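Local coordinates for butyryl-CoA dehydrogenase (Marinomonas mediterranea, PDB 6CXT), which is a flavoprotein of the acyl-CoA dehydrogenase family that binds flavin-adenine dinucleotide, at residues A121-S126 with Y165-A170. Residues are numbered along the deposited sequence; the frame is centred on the assembly and turned at random.
Sequences AANAIS and YYVVYA. With FAD (flavin-adenine dinucleotide), chain D.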
ATOM      1  N   ALA B 121      -4.554 -33.714  19.422  1.00 21.34           N
ATOM      2  CA  ALA B 121      -5.363 -32.786  20.199  1.00 19.79           C
ATOM      3  C   ALA B 121      -5.819 -31.639  19.302  1.00 21.46           C
ATOM      4  O   ALA B 121      -5.171 -31.333  18.272  1.00 18.81           O
ATOM      5  CB  ALA B 121      -4.602 -32.258  21.402  1.00 18.08           C
ATOM      6  N   ALA B 122      -6.968 -31.086  19.668  1.00 19.42           N
ATOM      7  CA  ALA B 122      -7.579 -29.995  18.964  1.00 20.06           C
ATOM      8  C   ALA B 122      -7.877 -28.954  20.013  1.00 21.56           C
ATOM      9  O   ALA B 122      -8.268 -29.275  21.141  1.00 22.10           O
ATOM     10  CB  ALA B 122      -8.886 -30.469  18.308  1.00 19.39           C
ATOM     11  N   ASN B 123      -7.795 -27.696  19.632  1.00 20.60           N
ATOM     12  CA  ASN B 123      -8.078 -26.546  20.462  1.00 21.77           C
ATOM     13  C   ASN B 123      -9.504 -26.042  20.155  1.00 19.73           C
ATOM     14  O   ASN B 123      -9.810 -25.798  19.021  1.00 21.61           O
ATOM     15  CB  ASN B 123      -7.031 -25.479  20.147  1.00 25.06           C
ATOM     16  CG  ASN B 123      -7.192 -24.235  20.954  1.00 31.84           C
ATOM     17  OD1 ASN B 123      -7.046 -23.140  20.437  1.00 32.16           O
ATOM     18  ND2 ASN B 123      -7.441 -24.391  22.204  1.00 31.29           N
ATOM     19  N   ALA B 124     -10.347 -25.828  21.161  1.00 18.83           N
ATOM     20  CA  ALA B 124     -11.719 -25.460  20.882  1.00 19.36           C
ATOM     21  C   ALA B 124     -12.215 -24.309  21.739  1.00 22.63           C
ATOM     22  O   ALA B 124     -12.615 -24.503  22.906  1.00 22.61           O
ATOM     23  CB  ALA B 124     -12.652 -26.681  21.007  1.00 20.81           C
ATOM     24  N   ILE B 125     -12.224 -23.101  21.163  1.00 23.02           N
ATOM     25  CA  ILE B 125     -12.736 -21.936  21.907  1.00 22.86           C
ATOM     26  C   ILE B 125     -13.808 -21.196  21.116  1.00 25.19           C
ATOM     27  O   ILE B 125     -14.839 -20.843  21.701  1.00 22.50           O
ATOM     28  CB  ILE B 125     -11.570 -21.011  22.436  1.00 24.78           C
ATOM     29  CG1 ILE B 125     -12.151 -19.891  23.304  1.00 24.18           C
ATOM     30  CG2 ILE B 125     -10.780 -20.371  21.256  1.00 23.58           C
ATOM     31  CD1 ILE B 125     -11.181 -19.109  24.134  1.00 22.56           C
ATOM     32  N   SER B 126     -13.619 -21.010  19.781  1.00 21.45           N
ATOM     33  CA  SER B 126     -14.530 -20.170  18.969  1.00 23.88           C
ATOM     34  C   SER B 126     -15.952 -20.767  18.960  1.00 24.84           C
ATOM     35  O   SER B 126     -16.082 -21.996  18.971  1.00 23.36           O
ATOM     36  CB  SER B 126     -14.001 -20.032  17.509  1.00 22.88           C
ATOM     37  OG  SER B 126     -12.655 -19.527  17.586  1.00 22.26           O
ATOM     38  N   TYR B 165      -8.431 -35.700  21.842  1.00 19.34           N
ATOM     39  CA  TYR B 165      -8.763 -34.810  22.937  1.00 21.11           C
ATOM     40  C   TYR B 165      -9.065 -33.416  22.423  1.00 22.02           C
ATOM     41  O   TYR B 165      -8.459 -33.002  21.441  1.00 21.46           O
ATOM     42  CB  TYR B 165      -7.561 -34.619  23.820  1.00 21.92           C
ATOM     43  CG  TYR B 165      -6.998 -35.904  24.363  1.00 26.26           C
ATOM     44  CD1 TYR B 165      -7.606 -36.558  25.479  1.00 27.19           C
ATOM     45  CD2 TYR B 165      -5.872 -36.452  23.802  1.00 30.11           C
ATOM     46  CE1 TYR B 165      -7.077 -37.735  25.976  1.00 29.15           C
ATOM     47  CE2 TYR B 165      -5.330 -37.622  24.302  1.00 32.97           C
ATOM     48  CZ  TYR B 165      -5.931 -38.251  25.389  1.00 30.74           C
ATOM     49  OH  TYR B 165      -5.326 -39.401  25.846  1.00 34.64           O
ATOM     50  N   TYR B 166     -10.004 -32.736  23.062  1.00 21.79           N
ATOM     51  CA  TYR B 166     -10.286 -31.312  22.833  1.00 21.82           C
ATOM     52  C   TYR B 166      -9.851 -30.512  24.020  1.00 24.20           C
ATOM     53  O   TYR B 166     -10.172 -30.871  25.155  1.00 23.73           O
ATOM     54  CB  TYR B 166     -11.747 -31.080  22.620  1.00 19.90           C
ATOM     55  CG  TYR B 166     -12.228 -31.848  21.444  1.00 24.13           C
ATOM     56  CD1 TYR B 166     -12.018 -31.365  20.124  1.00 21.62           C
ATOM     57  CD2 TYR B 166     -12.862 -33.090  21.614  1.00 22.52           C
ATOM     58  CE1 TYR B 166     -12.467 -32.090  19.005  1.00 19.56           C
ATOM     59  CE2 TYR B 166     -13.294 -33.836  20.490  1.00 24.35           C
ATOM     60  CZ  TYR B 166     -13.107 -33.329  19.200  1.00 23.51           C
ATOM     61  OH  TYR B 166     -13.500 -34.103  18.125  1.00 19.81           O
ATOM     62  N   VAL B 167      -9.078 -29.439  23.801  1.00 22.24           N
ATOM     63  CA  VAL B 167      -8.880 -28.456  24.910  1.00 20.06           C
ATOM     64  C   VAL B 167     -10.008 -27.456  24.745  1.00 22.28           C
ATOM     65  O   VAL B 167     -10.057 -26.713  23.758  1.00 23.93           O
ATOM     66  CB  VAL B 167      -7.473 -27.816  24.839  1.00 20.28           C
ATOM     67  CG1 VAL B 167      -7.271 -26.801  25.942  1.00 20.29           C
ATOM     68  CG2 VAL B 167      -6.417 -28.888  24.876  1.00 21.73           C
ATOM     69  N   VAL B 168     -10.930 -27.415  25.699  1.00 20.85           N
ATOM     70  CA  VAL B 168     -12.206 -26.734  25.526  1.00 21.68           C
ATOM     71  C   VAL B 168     -12.238 -25.647  26.585  1.00 24.51           C
ATOM     72  O   VAL B 168     -11.817 -25.899  27.713  1.00 23.92           O
ATOM     73  CB  VAL B 168     -13.361 -27.713  25.752  1.00 22.65           C
ATOM     74  CG1 VAL B 168     -14.726 -27.040  25.661  1.00 21.37           C
ATOM     75  CG2 VAL B 168     -13.253 -28.846  24.750  1.00 20.93           C
ATOM     76  N   TYR B 169     -12.703 -24.454  26.197  1.00 22.84           N
ATOM     77  CA  TYR B 169     -12.749 -23.300  27.083  1.00 23.23           C
ATOM     78  C   TYR B 169     -14.224 -23.037  27.298  1.00 23.19           C
ATOM     79  O   TYR B 169     -14.997 -22.951  26.336  1.00 25.16           O
ATOM     80  CB  TYR B 169     -11.962 -22.064  26.454  1.00 22.59           C
ATOM     81  CG  TYR B 169     -10.480 -22.324  26.402  1.00 22.20           C
ATOM     82  CD1 TYR B 169      -9.890 -22.986  25.310  1.00 21.12           C
ATOM     83  CD2 TYR B 169      -9.658 -21.893  27.408  1.00 20.12           C
ATOM     84  CE1 TYR B 169      -8.540 -23.268  25.295  1.00 20.91           C
ATOM     85  CE2 TYR B 169      -8.294 -22.146  27.385  1.00 22.26           C
ATOM     86  CZ  TYR B 169      -7.744 -22.816  26.322  1.00 21.33           C
ATOM     87  OH  TYR B 169      -6.399 -23.056  26.328  1.00 21.42           O
ATOM     88  N   ALA B 170     -14.652 -22.964  28.576  1.00 23.47           N
ATOM     89  CA  ALA B 170     -16.085 -22.970  28.895  1.00 23.47           C
ATOM     90  C   ALA B 170     -16.356 -21.951  30.020  1.00 22.81           C
ATOM     91  O   ALA B 170     -15.465 -21.688  30.791  1.00 22.58           O
ATOM     92  CB  ALA B 170     -16.548 -24.372  29.323  1.00 25.14           C
TER
HETATM   93  PA  FAD D 401     -15.293 -12.147  13.732  1.00 20.46           P
HETATM   94  O1A FAD D 401     -14.664 -12.146  15.112  1.00 22.42           O
HETATM   95  O2A FAD D 401     -16.788 -12.191  13.464  1.00 21.99           O
HETATM   96  O5B FAD D 401     -14.618 -10.925  12.895  1.00 21.52           O
HETATM   97  C5B FAD D 401     -15.125 -10.494  11.610  1.00 20.34           C
HETATM   98  C4B FAD D 401     -14.342  -9.205  11.283  1.00 20.31           C
HETATM   99  O4B FAD D 401     -14.553  -8.224  12.330  1.00 21.79           O
HETATM  100  C3B FAD D 401     -12.843  -9.477  11.212  1.00 21.48           C
HETATM  101  O3B FAD D 401     -12.367  -8.569  10.210  1.00 21.94           O
HETATM  102  C2B FAD D 401     -12.343  -8.979  12.586  1.00 21.26           C
HETATM  103  O2B FAD D 401     -10.935  -8.635  12.611  1.00 21.53           O
HETATM  104  C1B FAD D 401     -13.314  -7.792  12.866  1.00 21.91           C
HETATM  105  N9A FAD D 401     -13.334  -7.530  14.321  1.00 22.91           N
HETATM  106  C8A FAD D 401     -13.905  -8.292  15.292  1.00 25.45           C
HETATM  107  N7A FAD D 401     -13.612  -7.765  16.533  1.00 25.52           N
HETATM  108  C5A FAD D 401     -12.828  -6.666  16.348  1.00 24.61           C
HETATM  109  C6A FAD D 401     -12.170  -5.633  17.190  1.00 26.22           C
HETATM  110  N6A FAD D 401     -12.244  -5.664  18.568  1.00 23.55           N
HETATM  111  N1A FAD D 401     -11.451  -4.664  16.548  1.00 26.22           N
HETATM  112  C2A FAD D 401     -11.318  -4.599  15.179  1.00 24.88           C
HETATM  113  N3A FAD D 401     -11.917  -5.501  14.369  1.00 20.63           N
HETATM  114  C4A FAD D 401     -12.654  -6.528  14.875  1.00 22.65           C
HETATM  115  N1  FAD D 401     -10.855 -21.460  16.456  1.00 22.50           N
HETATM  116  C2  FAD D 401     -10.632 -22.383  17.460  1.00 23.13           C
HETATM  117  O2  FAD D 401     -11.223 -22.166  18.553  1.00 25.50           O
HETATM  118  N3  FAD D 401      -9.840 -23.484  17.315  1.00 23.03           N
HETATM  119  C4  FAD D 401      -9.261 -23.771  16.131  1.00 23.31           C
HETATM  120  O4  FAD D 401      -8.557 -24.776  16.020  1.00 24.02           O
HETATM  121  C4X FAD D 401      -9.467 -22.823  14.982  1.00 23.41           C
HETATM  122  N5  FAD D 401      -8.954 -23.039  13.750  1.00 23.01           N
HETATM  123  C5X FAD D 401      -9.197 -22.216  12.692  1.00 21.15           C
HETATM  124  C6  FAD D 401      -8.615 -22.541  11.437  1.00 20.91           C
HETATM  125  C7  FAD D 401      -8.873 -21.713  10.325  1.00 21.95           C
HETATM  126  C7M FAD D 401      -8.282 -22.087   8.989  1.00 20.66           C
HETATM  127  C8  FAD D 401      -9.726 -20.520  10.464  1.00 22.01           C
HETATM  128  C8M FAD D 401      -9.985 -19.631   9.294  1.00 19.36           C
HETATM  129  C9  FAD D 401     -10.280 -20.172  11.714  1.00 20.05           C
HETATM  130  C9A FAD D 401     -10.027 -20.997  12.834  1.00 21.96           C
HETATM  131  N10 FAD D 401     -10.588 -20.718  14.122  1.00 20.75           N
HETATM  132  C10 FAD D 401     -10.319 -21.627  15.203  1.00 24.46           C
HETATM  133  C1' FAD D 401     -11.447 -19.565  14.346  1.00 20.19           C
HETATM  134  C2' FAD D 401     -10.580 -18.284  14.362  1.00 21.25           C
HETATM  135  O2' FAD D 401      -9.755 -18.159  15.534  1.00 22.41           O
HETATM  136  C3' FAD D 401     -11.491 -17.090  14.128  1.00 21.65           C
HETATM  137  O3' FAD D 401     -11.989 -17.217  12.781  1.00 21.00           O
HETATM  138  C4' FAD D 401     -10.942 -15.685  14.430  1.00 21.48           C
HETATM  139  O4' FAD D 401     -10.721 -15.526  15.868  1.00 23.58           O
HETATM  140  C5' FAD D 401     -11.919 -14.595  13.967  1.00 23.40           C
HETATM  141  O5' FAD D 401     -13.212 -14.903  14.502  1.00 21.91           O
HETATM  142  P   FAD D 401     -14.458 -14.893  13.541  1.00 22.98           P
HETATM  143  O1P FAD D 401     -15.728 -15.187  14.344  1.00 22.41           O
HETATM  144  O2P FAD D 401     -14.268 -15.776  12.322  1.00 21.90           O
HETATM  145  O3P FAD D 401     -14.623 -13.402  12.972  1.00 20.24           O
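Ala121 starts the pairing by resting its CA against Tyr165 O, a CH...O contact of 3.3 Å, and the same carbonyl accepts the N-H of Ala122. Ala122 O, on the same side as its N-H, takes the N-H of Val167 at 2.8 Å. The methyl of Ala122 reaches the Tyr166 ring obliquely, CB lying 3.7 Å from CD1; the hydroxyl of that tyrosine is hydrogen-bonded to Gly160 O. Asn123 lies on the opposite face from Ala122, over helix 81-101. With chi1 at -179° its amide extends away from its own backbone N, bringing ND2 to the edge of the Tyr169 ring, 3.5 Å from CE1, with amide and ring planes 88° apart. OD1 is hydrogen-bonded to the bound FK4.

The two strands run parallel, and 121-124 is the outermost strand, within this chain, of a mixed sheet in the beta-rich middle domain of the acyl-CoA dehydrogenase fold. Asn123 O points away from 165-170 and accepts the N-H of flavin N3 at 2.9 Å, consistent with the strand's place at the edge. Ala124 continues the pairing: its N-H goes to Val167 O, and its carbonyl receives a longer bond, 3.3 Å, from Tyr169 N.

Beyond the strand the chain turns to the flavin. Ile125 sends CG1 and CD1 against Tyr169, and Ile125 CG1 lies 3.8 Å from Tyr169 CB, while Phe235 of helix 231-245 meets the same tyrosine ring edge-to-face. Backbone N-H groups of Ile125 and Ser126 both grip flavin O2, the latter almost straight at 174°, and Ser126 OG sits close to both O2 and the ring nitrogen N1 of the flavin.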